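Long-range contacts in SusD superfamily protein (Parabacteroides distasonis, PDB 3OTN), which probably binds carbohydrate or other nutrients at the bacterial outer membrane: residues 270-281 against 309-319; 285-293 against 331-339. All coordinates share one frame; numbering follows the deposited sequence.

Contact 1 of 2, residues 270-281 against 309-319; sequences PSRSGISAYDLE and FTNYKGHPSKF. With EDO (1,2-ethanediol), chain O.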
loop_
_atom_site.group_PDB
_atom_site.type_symbol
_atom_site.label_atom_id
_atom_site.label_comp_id
_atom_site.label_asym_id
_atom_site.label_seq_id
_atom_site.Cartn_x
_atom_site.Cartn_y
_atom_site.Cartn_z
ATOM N N PRO A 270 5.526 -10.900 17.855
ATOM C CA PRO A 270 6.895 -11.360 18.196
ATOM C C PRO A 270 7.093 -12.837 17.977
ATOM O O PRO A 270 6.282 -13.633 18.444
ATOM C CB PRO A 270 7.050 -10.998 19.704
ATOM C CG PRO A 270 5.705 -10.621 20.173
ATOM C CD PRO A 270 4.926 -10.159 18.973
ATOM N N SER A 271 8.160 -13.193 17.271
ATOM C CA SER A 271 8.368 -14.569 16.821
ATOM C C SER A 271 8.393 -15.585 17.950
ATOM O O SER A 271 9.044 -15.360 18.975
ATOM C CB SER A 271 9.678 -14.722 16.040
ATOM O OG SER A 271 9.693 -15.989 15.371
ATOM N N ARG A 272 7.684 -16.695 17.739
ATOM C CA ARG A 272 7.657 -17.825 18.666
ATOM C C ARG A 272 7.517 -17.363 20.145
ATOM O O ARG A 272 8.144 -17.904 21.016
ATOM C CB ARG A 272 8.902 -18.735 18.442
ATOM C CG ARG A 272 8.991 -19.424 17.025
ATOM C CD ARG A 272 10.035 -20.575 16.988
ATOM N N SER A 273 6.669 -16.359 20.391
ATOM C CA SER A 273 6.465 -15.747 21.723
ATOM C C SER A 273 5.331 -16.361 22.566
ATOM O O SER A 273 5.314 -16.231 23.798
ATOM C CB SER A 273 6.142 -14.268 21.545
ATOM O OG SER A 273 5.000 -14.094 20.695
ATOM N N GLY A 274 4.342 -16.946 21.903
ATOM C CA GLY A 274 3.214 -17.543 22.598
ATOM C C GLY A 274 2.185 -16.560 23.134
ATOM O O GLY A 274 1.390 -16.951 23.991
ATOM N N ILE A 275 2.168 -15.314 22.612
ATOM C CA ILE A 275 1.190 -14.304 23.042
ATOM C C ILE A 275 -0.196 -14.443 22.406
ATOM O O ILE A 275 -1.106 -13.726 22.803
ATOM C CB ILE A 275 1.687 -12.830 22.798
ATOM C CG1 ILE A 275 1.829 -12.497 21.297
ATOM C CG2 ILE A 275 2.986 -12.592 23.611
ATOM C CD1 ILE A 275 1.733 -10.960 20.971
ATOM N N SER A 276 -0.325 -15.334 21.421
ATOM C CA SER A 276 -1.504 -15.452 20.568
ATOM C C SER A 276 -2.089 -16.854 20.489
ATOM O O SER A 276 -1.476 -17.827 20.935
ATOM C CB SER A 276 -1.175 -15.004 19.146
ATOM O OG SER A 276 -0.588 -16.042 18.407
ATOM N N ALA A 277 -3.280 -16.919 19.889
ATOM C CA ALA A 277 -4.044 -18.164 19.649
ATOM C C ALA A 277 -3.549 -18.875 18.399
ATOM O O ALA A 277 -3.896 -20.016 18.169
ATOM C CB ALA A 277 -5.556 -17.858 19.488
ATOM N N TYR A 278 -2.766 -18.187 17.573
ATOM C CA TYR A 278 -2.198 -18.805 16.377
ATOM C C TYR A 278 -1.229 -19.926 16.759
ATOM O O TYR A 278 -0.615 -19.876 17.826
ATOM C CB TYR A 278 -1.459 -17.770 15.548
ATOM C CG TYR A 278 -2.357 -16.710 14.957
ATOM C CD1 TYR A 278 -3.105 -16.971 13.808
ATOM C CD2 TYR A 278 -2.449 -15.441 15.529
ATOM C CE1 TYR A 278 -3.958 -16.002 13.261
ATOM C CE2 TYR A 278 -3.282 -14.453 14.984
ATOM C CZ TYR A 278 -4.039 -14.736 13.845
ATOM O OH TYR A 278 -4.858 -13.742 13.291
ATOM N N ASP A 279 -1.068 -20.924 15.896
ATOM C CA ASP A 279 -0.095 -21.978 16.217
ATOM C C ASP A 279 1.356 -21.463 16.285
ATOM O O ASP A 279 2.165 -22.012 17.041
ATOM C CB ASP A 279 -0.243 -23.231 15.337
ATOM C CG ASP A 279 -0.119 -22.954 13.871
ATOM O OD1 ASP A 279 0.098 -21.797 13.475
ATOM O OD2 ASP A 279 -0.234 -23.923 13.095
ATOM N N LEU A 280 1.662 -20.398 15.532
ATOM C CA LEU A 280 2.972 -19.732 15.578
ATOM C C LEU A 280 2.882 -18.268 15.167
ATOM O O LEU A 280 2.160 -17.919 14.226
ATOM C CB LEU A 280 3.975 -20.434 14.653
ATOM C CG LEU A 280 4.654 -21.720 15.217
ATOM C CD1 LEU A 280 5.708 -22.268 14.247
ATOM C CD2 LEU A 280 5.298 -21.519 16.627
ATOM N N GLU A 281 3.616 -17.420 15.883
ATOM C CA GLU A 281 3.779 -16.035 15.516
ATOM C C GLU A 281 5.052 -15.937 14.681
ATOM O O GLU A 281 6.036 -16.587 14.999
ATOM C CB GLU A 281 3.924 -15.180 16.766
ATOM C CG GLU A 281 2.746 -15.276 17.708
ATOM C CD GLU A 281 2.866 -16.349 18.794
ATOM O OE1 GLU A 281 3.984 -16.855 19.080
ATOM O OE2 GLU A 281 1.828 -16.644 19.414
ATOM N N PHE A 309 3.832 -1.825 20.588
ATOM C CA PHE A 309 3.735 -2.462 21.912
ATOM C C PHE A 309 5.030 -3.145 22.301
ATOM O O PHE A 309 5.895 -3.394 21.465
ATOM C CB PHE A 309 2.493 -3.363 22.067
ATOM C CG PHE A 309 2.540 -4.704 21.355
ATOM C CD1 PHE A 309 2.808 -4.813 19.996
ATOM C CD2 PHE A 309 2.177 -5.873 22.052
ATOM C CE1 PHE A 309 2.767 -6.066 19.334
ATOM C CE2 PHE A 309 2.145 -7.126 21.403
ATOM C CZ PHE A 309 2.432 -7.224 20.047
ATOM N N THR A 310 5.182 -3.347 23.607
ATOM C CA THR A 310 6.427 -3.845 24.216
ATOM C C THR A 310 6.177 -4.903 25.294
ATOM O O THR A 310 7.120 -5.488 25.810
ATOM C CB THR A 310 7.183 -2.685 24.897
ATOM O OG1 THR A 310 6.358 -2.146 25.928
ATOM C CG2 THR A 310 7.530 -1.580 23.928
ATOM N N ASN A 311 4.918 -5.110 25.680
ATOM C CA ASN A 311 4.550 -6.181 26.567
ATOM C C ASN A 311 3.151 -6.732 26.213
ATOM O O ASN A 311 2.336 -6.056 25.566
ATOM C CB ASN A 311 4.619 -5.696 28.028
ATOM C CG ASN A 311 3.520 -4.694 28.366
ATOM O OD1 ASN A 311 2.341 -5.015 28.311
ATOM N ND2 ASN A 311 3.912 -3.482 28.730
ATOM N N TYR A 312 2.892 -7.959 26.634
ATOM C CA TYR A 312 1.578 -8.593 26.454
ATOM C C TYR A 312 1.469 -9.697 27.495
ATOM O O TYR A 312 2.119 -9.608 28.533
ATOM C CB TYR A 312 1.349 -9.059 24.989
ATOM C CG TYR A 312 -0.110 -9.046 24.584
ATOM C CD1 TYR A 312 -0.797 -7.850 24.398
ATOM C CD2 TYR A 312 -0.825 -10.244 24.413
ATOM C CE1 TYR A 312 -2.180 -7.835 24.066
ATOM C CE2 TYR A 312 -2.193 -10.230 24.083
ATOM C CZ TYR A 312 -2.851 -9.027 23.904
ATOM O OH TYR A 312 -4.182 -9.048 23.587
ATOM N N LYS A 313 0.538 -10.617 27.353
ATOM C CA LYS A 313 0.453 -11.774 28.242
ATOM C C LYS A 313 0.560 -13.013 27.375
ATOM O O LYS A 313 0.171 -12.988 26.206
ATOM C CB LYS A 313 -0.879 -11.780 28.996
ATOM C CG LYS A 313 -1.176 -10.501 29.791
ATOM C CD LYS A 313 -2.355 -10.681 30.787
ATOM C CE LYS A 313 -2.845 -9.336 31.330
ATOM N NZ LYS A 313 -3.828 -9.470 32.440
ATOM N N GLY A 314 1.096 -14.085 27.937
ATOM C CA GLY A 314 1.123 -15.371 27.256
ATOM C C GLY A 314 -0.296 -15.893 27.086
ATOM O O GLY A 314 -1.136 -15.717 27.956
ATOM N N HIS A 315 -0.566 -16.526 25.956
ATOM C CA HIS A 315 -1.912 -17.036 25.689
ATOM C C HIS A 315 -2.114 -18.328 26.513
ATOM O O HIS A 315 -1.170 -19.113 26.623
ATOM C CB HIS A 315 -2.084 -17.307 24.197
ATOM C CG HIS A 315 -3.483 -17.641 23.811
ATOM N ND1 HIS A 315 -3.981 -18.929 23.857
ATOM C CD2 HIS A 315 -4.500 -16.860 23.377
ATOM C CE1 HIS A 315 -5.236 -18.931 23.452
ATOM N NE2 HIS A 315 -5.578 -17.688 23.162
ATOM N N PRO A 316 -3.314 -18.551 27.097
ATOM C CA PRO A 316 -3.535 -19.776 27.918
ATOM C C PRO A 316 -3.311 -21.127 27.225
ATOM O O PRO A 316 -3.098 -22.122 27.905
ATOM C CB PRO A 316 -5.003 -19.669 28.346
ATOM C CG PRO A 316 -5.357 -18.223 28.182
ATOM C CD PRO A 316 -4.514 -17.696 27.068
ATOM N N SER A 317 -3.358 -21.179 25.898
ATOM C CA SER A 317 -3.076 -22.439 25.195
ATOM C C SER A 317 -1.570 -22.731 25.069
ATOM O O SER A 317 -1.180 -23.814 24.614
ATOM C CB SER A 317 -3.670 -22.393 23.787
ATOM O OG SER A 317 -2.935 -21.503 22.951
ATOM N N LYS A 318 -0.737 -21.750 25.408
ATOM C CA LYS A 318 0.689 -21.810 25.152
ATOM C C LYS A 318 1.547 -22.007 26.417
ATOM O O LYS A 318 2.716 -22.356 26.296
ATOM C CB LYS A 318 1.123 -20.529 24.422
ATOM C CG LYS A 318 0.422 -20.240 23.078
ATOM C CD LYS A 318 0.840 -21.165 21.972
ATOM C CE LYS A 318 0.246 -20.768 20.613
ATOM N NZ LYS A 318 0.699 -19.409 20.129
ATOM N N PHE A 319 0.983 -21.763 27.604
ATOM C CA PHE A 319 1.704 -21.887 28.865
ATOM C C PHE A 319 0.857 -22.678 29.850
ATOM O O PHE A 319 -0.374 -22.571 29.849
ATOM C CB PHE A 319 2.038 -20.507 29.454
ATOM C CG PHE A 319 2.955 -19.701 28.592
ATOM C CD1 PHE A 319 4.343 -19.822 28.721
ATOM C CD2 PHE A 319 2.439 -18.851 27.603
ATOM C CE1 PHE A 319 5.208 -19.103 27.889
ATOM C CE2 PHE A 319 3.308 -18.111 26.761
ATOM C CZ PHE A 319 4.691 -18.237 26.909
HETATM C C1 EDO O . 7.830 -3.574 29.336
HETATM O O1 EDO O . 6.670 -2.862 28.918
HETATM C C2 EDO O . 9.016 -2.608 29.410
HETATM O O2 EDO O . 9.427 -2.264 28.089
HETATM O O HOH W 1 3.368 -19.570 19.886
#
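Lys318 reaches Glu281 and the carbonyls around it by folding twice: CG lies anti to its own carbonyl carbon, and bends at chi2 (-71°) and chi4 (63°) turn the ammonium into the loop 270-281. There NZ donates to Tyr278 O at 2.7 Å, almost straight down the C=O bond, and to Ser276 O at 2.8 Å from well above that carbonyl's plane. It also forms a salt bridge with Glu281 OE2 at 3.1 Å, and a water joins NZ to Glu281 OE1. The Glu281 chain, bent at chi2, sets its carboxylate inside the same loop. OE1 accepts Gly274 N from above the carboxylate plane, while OE2 takes Ser276 OG on its anti lone pair and Ser276 N from above the plane. With an alanine here instead of Lys318, the buried carboxylate of Glu281 would probably lose its positive partner from the other segment, and the carbonyls of Ser276 and Tyr278 the NZ donor they share.

On the backbone, His315 N makes a nearly linear bond (176°) to Gly274 O, 2.8 Å long and in the carbonyl plane. Ala277 CA sits over the centre of one face of the His315 ring, Pro316 CD over the other, offset toward the rim; NE2 is tied to the carbonyl of Asp346. Ile275 supplies the apolar side. Its CD1 meets the edge of Phe309 at CE2, 3.9 Å away, and its CB packs on Tyr312 CD2, while Tyr312 OH is held by Asp346 and Gln342.

Within the SusD-family region of the chain, the irregular loop 270-281, gathered round the buried Glu281 carboxylate, thus packs on the end of strand 308-312 and on the turn that follows it, which supplies Lys318.

Contact 2 of 2, residues 285-293 against 331-339; sequences LIPTKEFVE and LNGYYIYKF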
loop_
_atom_site.group_PDB
_atom_site.type_symbol
_atom_site.label_atom_id
_atom_site.label_comp_id
_atom_site.label_asym_id
_atom_site.label_seq_id
_atom_site.Cartn_x
_atom_site.Cartn_y
_atom_site.Cartn_z
ATOM N N LEU A 285 8.012 -8.782 10.382
ATOM C CA LEU A 285 8.093 -7.332 10.211
ATOM C C LEU A 285 8.120 -6.662 11.583
ATOM O O LEU A 285 7.136 -6.670 12.339
ATOM C CB LEU A 285 6.959 -6.795 9.343
ATOM C CG LEU A 285 7.184 -5.405 8.718
ATOM C CD1 LEU A 285 8.379 -5.381 7.745
ATOM C CD2 LEU A 285 5.906 -4.982 7.981
ATOM N N ILE A 286 9.298 -6.156 11.917
ATOM C CA ILE A 286 9.612 -5.638 13.221
ATOM C C ILE A 286 10.079 -4.203 12.985
ATOM O O ILE A 286 10.948 -4.001 12.143
ATOM C CB ILE A 286 10.767 -6.471 13.814
ATOM C CG1 ILE A 286 10.430 -7.973 13.799
ATOM C CG2 ILE A 286 11.125 -5.996 15.267
ATOM C CD1 ILE A 286 9.176 -8.342 14.586
ATOM N N PRO A 287 9.539 -3.211 13.735
ATOM C CA PRO A 287 10.005 -1.843 13.526
ATOM C C PRO A 287 11.398 -1.664 14.118
ATOM O O PRO A 287 11.748 -2.351 15.073
ATOM C CB PRO A 287 8.984 -1.020 14.294
ATOM C CG PRO A 287 8.618 -1.908 15.476
ATOM C CD PRO A 287 8.731 -3.327 14.964
ATOM N N THR A 288 12.185 -0.751 13.563
ATOM C CA THR A 288 13.472 -0.450 14.158
ATOM C C THR A 288 13.266 0.424 15.389
ATOM O O THR A 288 12.376 1.279 15.428
ATOM C CB THR A 288 14.425 0.261 13.201
ATOM O OG1 THR A 288 13.859 1.515 12.804
ATOM C CG2 THR A 288 14.732 -0.586 12.019
ATOM N N LYS A 289 14.107 0.195 16.384
ATOM C CA LYS A 289 14.229 1.071 17.554
ATOM C C LYS A 289 14.458 2.533 17.124
ATOM O O LYS A 289 13.861 3.424 17.671
ATOM C CB LYS A 289 15.384 0.550 18.434
ATOM C CG LYS A 289 15.902 1.476 19.549
ATOM C CD LYS A 289 17.224 0.912 20.151
ATOM C CE LYS A 289 18.179 2.033 20.618
ATOM N NZ LYS A 289 17.719 2.735 21.845
ATOM N N GLU A 290 15.298 2.754 16.116
ATOM C CA GLU A 290 15.630 4.109 15.594
ATOM C C GLU A 290 14.434 4.859 14.997
ATOM O O GLU A 290 14.287 6.074 15.194
ATOM C CB GLU A 290 16.752 4.053 14.529
ATOM C CG GLU A 290 18.142 3.615 15.040
ATOM C CD GLU A 290 18.343 2.088 15.081
ATOM O OE1 GLU A 290 17.352 1.306 14.923
ATOM O OE2 GLU A 290 19.495 1.685 15.293
ATOM N N PHE A 291 13.565 4.147 14.275
ATOM C CA PHE A 291 12.349 4.764 13.782
ATOM C C PHE A 291 11.386 5.080 14.898
ATOM O O PHE A 291 10.811 6.176 14.928
ATOM C CB PHE A 291 11.651 3.920 12.727
ATOM C CG PHE A 291 10.411 4.571 12.160
ATOM C CD1 PHE A 291 10.487 5.811 11.545
ATOM C CD2 PHE A 291 9.165 3.951 12.271
ATOM C CE1 PHE A 291 9.339 6.423 11.010
ATOM C CE2 PHE A 291 8.019 4.546 11.758
ATOM C CZ PHE A 291 8.102 5.785 11.113
ATOM N N VAL A 292 11.183 4.131 15.808
ATOM C CA VAL A 292 10.244 4.353 16.905
ATOM C C VAL A 292 10.695 5.573 17.715
ATOM O O VAL A 292 9.879 6.446 18.060
ATOM C CB VAL A 292 10.093 3.097 17.775
ATOM C CG1 VAL A 292 9.318 3.403 19.078
ATOM C CG2 VAL A 292 9.394 1.972 16.966
ATOM N N GLU A 293 12.002 5.671 17.970
ATOM C CA GLU A 293 12.531 6.750 18.811
ATOM C C GLU A 293 12.644 8.098 18.066
ATOM O O GLU A 293 12.996 9.078 18.686
ATOM C CB GLU A 293 13.850 6.302 19.459
ATOM C CG GLU A 293 13.541 5.119 20.413
ATOM C CD GLU A 293 14.714 4.540 21.159
ATOM O OE1 GLU A 293 15.862 4.926 20.867
ATOM O OE2 GLU A 293 14.446 3.697 22.057
ATOM N N LEU A 331 8.148 -8.152 26.131
ATOM C CA LEU A 331 8.601 -8.627 24.808
ATOM C C LEU A 331 10.033 -8.196 24.480
ATOM O O LEU A 331 10.586 -8.596 23.448
ATOM C CB LEU A 331 7.650 -8.139 23.718
ATOM C CG LEU A 331 6.173 -8.487 23.922
ATOM C CD1 LEU A 331 5.330 -7.787 22.832
ATOM C CD2 LEU A 331 5.983 -9.989 23.942
ATOM N N ASN A 332 10.612 -7.368 25.337
ATOM C CA ASN A 332 12.015 -6.937 25.237
ATOM C C ASN A 332 12.327 -6.260 23.898
ATOM O O ASN A 332 13.366 -6.499 23.300
ATOM C CB ASN A 332 12.991 -8.118 25.473
ATOM C CG ASN A 332 12.756 -8.822 26.785
ATOM O OD1 ASN A 332 12.573 -10.042 26.811
ATOM N ND2 ASN A 332 12.756 -8.064 27.895
ATOM N N GLY A 333 11.430 -5.394 23.451
ATOM C CA GLY A 333 11.630 -4.659 22.196
ATOM C C GLY A 333 10.344 -4.024 21.746
ATOM O O GLY A 333 9.285 -4.311 22.302
ATOM N N TYR A 334 10.426 -3.180 20.725
ATOM C CA TYR A 334 9.220 -2.638 20.108
ATOM C C TYR A 334 8.680 -3.587 19.037
ATOM O O TYR A 334 9.427 -4.145 18.238
ATOM C CB TYR A 334 9.490 -1.280 19.467
ATOM C CG TYR A 334 10.073 -0.237 20.413
ATOM C CD1 TYR A 334 9.324 0.270 21.469
ATOM C CD2 TYR A 334 11.343 0.304 20.182
ATOM C CE1 TYR A 334 9.848 1.262 22.317
ATOM C CE2 TYR A 334 11.877 1.279 21.020
ATOM C CZ TYR A 334 11.126 1.768 22.075
ATOM O OH TYR A 334 11.685 2.753 22.880
ATOM N N TYR A 335 7.361 -3.748 19.033
ATOM C CA TYR A 335 6.659 -4.463 17.983
ATOM C C TYR A 335 5.495 -3.620 17.483
ATOM O O TYR A 335 4.980 -2.749 18.215
ATOM C CB TYR A 335 6.185 -5.804 18.508
ATOM C CG TYR A 335 7.347 -6.702 18.845
ATOM C CD1 TYR A 335 7.881 -7.561 17.878
ATOM C CD2 TYR A 335 7.960 -6.657 20.108
ATOM C CE1 TYR A 335 8.999 -8.371 18.161
ATOM C CE2 TYR A 335 9.080 -7.463 20.400
ATOM C CZ TYR A 335 9.584 -8.318 19.423
ATOM O OH TYR A 335 10.665 -9.125 19.694
ATOM N N ILE A 336 5.104 -3.862 16.236
ATOM C CA ILE A 336 3.969 -3.175 15.644
ATOM C C ILE A 336 2.651 -3.712 16.185
ATOM O O ILE A 336 2.346 -4.888 16.041
ATOM C CB ILE A 336 3.996 -3.221 14.113
ATOM C CG1 ILE A 336 5.204 -2.414 13.601
ATOM C CG2 ILE A 336 2.669 -2.602 13.581
ATOM C CD1 ILE A 336 5.831 -2.907 12.259
ATOM N N TYR A 337 1.904 -2.813 16.824
ATOM C CA TYR A 337 0.564 -3.037 17.357
ATOM C C TYR A 337 -0.526 -2.440 16.469
ATOM O O TYR A 337 -1.710 -2.720 16.676
ATOM C CB TYR A 337 0.455 -2.371 18.744
ATOM C CG TYR A 337 -0.624 -2.897 19.652
ATOM C CD1 TYR A 337 -0.588 -4.205 20.134
ATOM C CD2 TYR A 337 -1.696 -2.077 20.056
ATOM C CE1 TYR A 337 -1.587 -4.687 21.007
ATOM C CE2 TYR A 337 -2.695 -2.574 20.920
ATOM C CZ TYR A 337 -2.621 -3.864 21.394
ATOM O OH TYR A 337 -3.597 -4.344 22.243
ATOM N N LYS A 338 -0.131 -1.665 15.454
ATOM C CA LYS A 338 -1.075 -0.922 14.578
ATOM C C LYS A 338 -2.201 -1.783 13.972
ATOM O O LYS A 338 -3.347 -1.324 13.813
ATOM C CB LYS A 338 -0.252 -0.235 13.497
ATOM C CG LYS A 338 -0.912 0.796 12.686
ATOM C CD LYS A 338 0.145 1.574 11.897
ATOM C CE LYS A 338 -0.509 2.485 10.928
ATOM N NZ LYS A 338 0.422 3.432 10.280
ATOM N N PHE A 339 -1.898 -3.053 13.731
ATOM C CA PHE A 339 -2.815 -3.987 13.066
ATOM C C PHE A 339 -3.209 -5.169 13.952
ATOM O O PHE A 339 -3.585 -6.197 13.449
ATOM C CB PHE A 339 -2.150 -4.480 11.785
ATOM C CG PHE A 339 -1.589 -3.361 10.933
ATOM C CD1 PHE A 339 -2.432 -2.391 10.408
ATOM C CD2 PHE A 339 -0.223 -3.271 10.668
ATOM C CE1 PHE A 339 -1.934 -1.361 9.603
ATOM C CE2 PHE A 339 0.281 -2.238 9.867
ATOM C CZ PHE A 339 -0.585 -1.297 9.331
HETATM O O HOH W 2 6.208 -6.009 14.755
HETATM O O HOH W 3 12.305 -3.617 17.685
#
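Val292 lays CG1 squarely over the Tyr334 ring, 3.6 Å from its centroid and only 2° off the normal, a clean CH-pi contact. At the rim of that ring Tyr334 OH donates to Glu293 OE2 at 3.0 Å, using the carboxylate's anti lone pair, with the carboxylate and ring planes 82° apart. Further along, the Pro287 ring slides past Ile336, CD to CG1 3.9 Å, and CD also rests against Tyr334 O. Ile286 runs alongside Tyr335, pointing the same way, and touches the ring edge with CD1, 3.6 Å from CE1.

The backbones are bridged by water: one joins Leu285 O to Ile336 N, another Pro287 O to Tyr334 O. Behind this first shell, Lys289 NZ makes a salt bridge to Glu293 OE1 at 3.0 Å, which helps to fix the carboxylate. Thr288 is the N-cap of helix 289-292, its OG1 accepting Phe291 N, while Tyr335 OH is held by Glu58.

The contact sets the short helix 289-292 and strand 286-287, which pairs antiparallel with strand 55-56, against strand 334-336, an outer strand of the three-stranded sheet whose middle strand is 308-312.

From the N-terminal side, the chain passes first through 270-281 and then through 285-293, runs out to 309-319, and returns through 331-339. Contact 1 closes the loop from 281 to 309, and contact 2 the loop from 293 to 331; because their segments alternate, the two closures cross. They meet in the three-stranded sheet, where strand 308-312 lies between 329-331 and 334-336: Phe309 N probably bonds to Tyr335 O, and Thr310 O to Leu331 N. Phe309 also packs on Tyr337. Together the contacts tie the irregular loop 270-281 and helix 289-292 to this one sheet, their centres about 16 Å apart.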